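Local coordinates for EDD domain protein, DegV family (Ruminococcus gnavus, PDB 3JR7) that is of unknown cellular function but, as a DegV-family protein, may bind lipid, at residues N120-E123 / E124-E128; D240-A244 / G245-L249. One frame throughout, in Å; residues are numbered along the deposited sequence.

In the fold
Contact 1 (120-128) and contact 2 (240-249) are two separate local turns at the surface of one DegV-family chain, each where a helix gives way to a strand. In contact 1 helix 111-126 ends before strand 130-135, which belongs to a parallel part of the mixed sheet containing strands 22-27 and 98-103. Contact 2 follows helix 226-240 and leads into strand 248-253 of the second mixed sheet, beside strand 275-280. Their centres are 38 Å apart and their nearest atoms about 30 Å, so the two do not touch. A sodium ion lies about 11 Å from the side chain of Leu-121 in contact 1.

Contact 1: residues N120-E123 / E124-E128; sequences NLYE and EEYGE
Glu-124 N closes the bond to Asn-120 O (3.1 Å) in the last turns of helix 111-126, the helix of the beta-alpha-beta unit between strands 98-103 and 130-135. The Glu-124 side chain runs past that same carbonyl, leaving OE1 3.8 Å from Leu-121 CD2. Glu-125 N follows with a bond to Leu-121 O, and its CB and bent side chain start close to that oxygen. Tyr-126 N donates to Tyr-122 O at 2.7 Å. With Tyr-122 CG anti to the backbone N (chi1 -176°), the ring reaches along the helix toward Tyr-126: Tyr-126 CB sits over one face, 3.9 Å from the centroid, and Tyr-126 CD2 lies 3.4 Å from Tyr-122 CE1, the two rings inclined at 40°. Beyond this pair Tyr-126 stacks on His-93, while Tyr-122 packs on Met-89. An alanine in place of Tyr-122 is likely to leave Tyr-126 without the ring face that its CB packs on and to open a gap against Met-89. Gly-127, with its positive phi of 86°, leaves the helical path; its O lies at the Tyr-122 ring edge, 3.4 Å from CE2. At Glu-128, CA approaches Glu-123 OE2 to 3.7 Å.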
# COMPACT_ATOMS: atom_id res chain seq x y z
N ASN A 120 13.20 2.72 -18.50
CA ASN A 120 13.57 2.85 -19.92
C ASN A 120 14.41 4.11 -20.13
O ASN A 120 15.46 4.07 -20.79
CB ASN A 120 12.33 2.81 -20.79
CG ASN A 120 11.67 1.44 -20.76
OD1 ASN A 120 12.34 0.45 -20.49
ND2 ASN A 120 10.39 1.37 -20.98
N LEU A 121 13.99 5.21 -19.52
CA LEU A 121 14.72 6.47 -19.60
C LEU A 121 16.10 6.30 -18.97
O LEU A 121 17.12 6.74 -19.54
CB LEU A 121 13.94 7.61 -18.92
CG LEU A 121 12.57 7.94 -19.55
CD1 LEU A 121 11.88 9.04 -18.71
CD2 LEU A 121 12.75 8.35 -21.05
N TYR A 122 16.15 5.67 -17.80
CA TYR A 122 17.46 5.39 -17.14
C TYR A 122 18.45 4.74 -18.11
O TYR A 122 19.62 5.13 -18.19
CB TYR A 122 17.32 4.49 -15.87
CG TYR A 122 18.65 4.32 -15.20
CD1 TYR A 122 19.08 5.21 -14.23
CD2 TYR A 122 19.51 3.32 -15.59
CE1 TYR A 122 20.34 5.09 -13.66
CE2 TYR A 122 20.79 3.20 -15.01
CZ TYR A 122 21.17 4.09 -14.06
OH TYR A 122 22.43 3.99 -13.53
N GLU A 123 17.98 3.71 -18.78
CA GLU A 123 18.85 2.91 -19.60
C GLU A 123 19.30 3.68 -20.84
O GLU A 123 20.45 3.49 -21.27
CB GLU A 123 18.22 1.55 -19.88
CG GLU A 123 18.19 0.76 -18.55
CD GLU A 123 17.85 -0.71 -18.67
OE1 GLU A 123 16.95 -1.06 -19.47
OE2 GLU A 123 18.47 -1.51 -17.90
N GLU A 124 18.46 4.59 -21.33
CA GLU A 124 18.81 5.47 -22.43
C GLU A 124 19.85 6.48 -22.02
O GLU A 124 20.66 6.86 -22.85
CB GLU A 124 17.60 6.23 -22.98
CG GLU A 124 16.65 5.33 -23.63
CD GLU A 124 15.32 5.96 -23.94
OE1 GLU A 124 15.17 7.18 -23.72
OE2 GLU A 124 14.43 5.22 -24.39
N GLU A 125 19.82 6.93 -20.77
CA GLU A 125 20.73 7.92 -20.30
C GLU A 125 21.99 7.33 -19.68
O GLU A 125 23.04 7.93 -19.78
CB GLU A 125 20.07 8.86 -19.30
CG GLU A 125 18.77 9.49 -19.79
CD GLU A 125 18.94 10.47 -20.99
OE1 GLU A 125 20.05 10.98 -21.23
OE2 GLU A 125 17.95 10.74 -21.65
N TYR A 126 21.92 6.17 -19.02
CA TYR A 126 23.06 5.72 -18.24
C TYR A 126 23.49 4.29 -18.49
O TYR A 126 24.42 3.82 -17.85
CB TYR A 126 22.76 5.86 -16.75
CG TYR A 126 22.37 7.23 -16.30
CD1 TYR A 126 23.32 8.25 -16.19
CD2 TYR A 126 21.06 7.52 -15.95
CE1 TYR A 126 22.95 9.51 -15.76
CE2 TYR A 126 20.68 8.76 -15.52
CZ TYR A 126 21.62 9.75 -15.42
OH TYR A 126 21.22 10.97 -14.97
N GLY A 127 22.80 3.59 -19.38
CA GLY A 127 23.07 2.19 -19.65
C GLY A 127 22.35 1.22 -18.72
O GLY A 127 21.48 1.59 -17.93
N GLU A 128 22.73 -0.04 -18.83
CA GLU A 128 22.11 -1.15 -18.12
C GLU A 128 22.30 -1.04 -16.59
O GLU A 128 23.34 -0.68 -16.13
CB GLU A 128 22.71 -2.50 -18.63
CG GLU A 128 22.30 -2.86 -20.04
CD GLU A 128 22.83 -4.25 -20.52
OE1 GLU A 128 23.79 -4.79 -19.92
OE2 GLU A 128 22.25 -4.79 -21.51

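Contact 2: residues D240-A244 / G245-L249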
# COMPACT_ATOMS: atom_id res chain seq x y z
N ASP A 240 -8.61 -17.11 3.86
CA ASP A 240 -7.69 -17.11 2.74
C ASP A 240 -6.27 -17.41 3.19
O ASP A 240 -5.47 -17.85 2.38
CB ASP A 240 -7.68 -15.76 2.02
CG ASP A 240 -8.97 -15.44 1.30
OD1 ASP A 240 -9.72 -16.38 0.93
OD2 ASP A 240 -9.23 -14.22 1.10
N VAL A 241 -5.92 -17.16 4.43
CA VAL A 241 -4.48 -17.13 4.76
C VAL A 241 -3.95 -18.57 4.76
O VAL A 241 -4.67 -19.49 5.15
CB VAL A 241 -4.15 -16.35 6.06
CG1 VAL A 241 -4.58 -17.12 7.34
CG2 VAL A 241 -2.62 -16.02 6.12
N VAL A 242 -2.73 -18.76 4.23
CA VAL A 242 -2.06 -20.05 4.36
C VAL A 242 -0.66 -19.83 4.84
O VAL A 242 -0.05 -18.77 4.57
CB VAL A 242 -2.05 -20.86 3.03
CG1 VAL A 242 -3.48 -21.28 2.61
CG2 VAL A 242 -1.39 -20.08 1.94
N ASN A 243 -0.15 -20.80 5.58
CA ASN A 243 1.20 -20.71 6.12
C ASN A 243 1.44 -19.38 6.88
O ASN A 243 2.48 -18.75 6.72
CB ASN A 243 2.24 -20.87 4.99
CG ASN A 243 2.06 -22.19 4.17
OD1 ASN A 243 2.01 -22.18 2.92
ND2 ASN A 243 1.96 -23.32 4.87
N ALA A 244 0.48 -18.99 7.73
CA ALA A 244 0.49 -17.68 8.42
C ALA A 244 1.70 -17.52 9.34
O ALA A 244 2.15 -16.40 9.59
CB ALA A 244 -0.81 -17.47 9.20
N GLY A 245 2.22 -18.63 9.84
CA GLY A 245 3.39 -18.62 10.67
C GLY A 245 4.62 -18.09 9.94
O GLY A 245 5.56 -17.62 10.57
N ASP A 246 4.62 -18.15 8.61
CA ASP A 246 5.73 -17.61 7.83
C ASP A 246 5.55 -16.12 7.52
O ASP A 246 6.42 -15.52 6.85
CB ASP A 246 5.85 -18.35 6.48
CG ASP A 246 6.09 -19.85 6.63
OD1 ASP A 246 6.73 -20.24 7.65
OD2 ASP A 246 5.64 -20.63 5.74
N LYS A 247 4.46 -15.51 7.99
CA LYS A 247 4.09 -14.22 7.44
C LYS A 247 3.97 -13.13 8.49
O LYS A 247 3.69 -13.39 9.66
CB LYS A 247 2.78 -14.35 6.63
CG LYS A 247 2.93 -15.45 5.61
CD LYS A 247 1.79 -15.60 4.70
CE LYS A 247 2.19 -16.56 3.56
NZ LYS A 247 1.02 -16.87 2.69
N ILE A 248 4.20 -11.90 8.04
CA ILE A 248 4.02 -10.73 8.85
C ILE A 248 2.66 -10.15 8.45
O ILE A 248 2.32 -10.07 7.26
CB ILE A 248 5.16 -9.72 8.62
CG1 ILE A 248 6.52 -10.37 8.97
CG2 ILE A 248 4.92 -8.45 9.40
CD1 ILE A 248 7.74 -9.38 8.94
N LEU A 249 1.85 -9.79 9.45
CA LEU A 249 0.58 -9.18 9.18
C LEU A 249 0.69 -7.68 9.43
O LEU A 249 1.27 -7.24 10.41
CB LEU A 249 -0.52 -9.82 10.04
CG LEU A 249 -1.90 -9.26 9.74
CD1 LEU A 249 -2.96 -10.40 9.61
CD2 LEU A 249 -2.25 -8.25 10.81
O HOH W 1 -1.70 -16.50 2.63
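Lys-247 NZ is gripped twice: it donates to Val-242 O at 2.9 Å and to a water at 2.7 Å. The site lies in the turn that joins helix 226-240 to strand 248-253, built round a short 3-10 segment at Ala-244 to Asp-246. The same water accepts from Val-242 N, so both backbone polar atoms of Val-242 are tied to the ammonium group, one directly and the other through the bridge. The bond to Val-242 O arrives 24° out of the carbonyl plane. Lys-247 gets there because its chain stays extended beyond CG, with chi2 to chi4 all close to 180°; it passes back across the turn, CG lying 3.5 Å from Asn-243 O, and then runs alongside the Val-242 side chain. The positive charge would probably polarise the Val-242 carbonyl. Two backbone bonds close the 3-10 turn. Asp-246 N reaches Asn-243 O, and Lys-247 N reaches Ala-244 O, each at 2.9 Å and each from above the carbonyl plane. Asn-243 takes left-handed helical angles, bending the chain into this turn. Ala-244 packs on Phe-271, which also touches Leu-249, while backbone bonding of Lys-247 with Lys-274 leads into the pairing of strands 248-253 and 275-280. The Asp-246 side chain folds back over Asn-243, its OD2 resting 3.5 Å from Asn-243 CB.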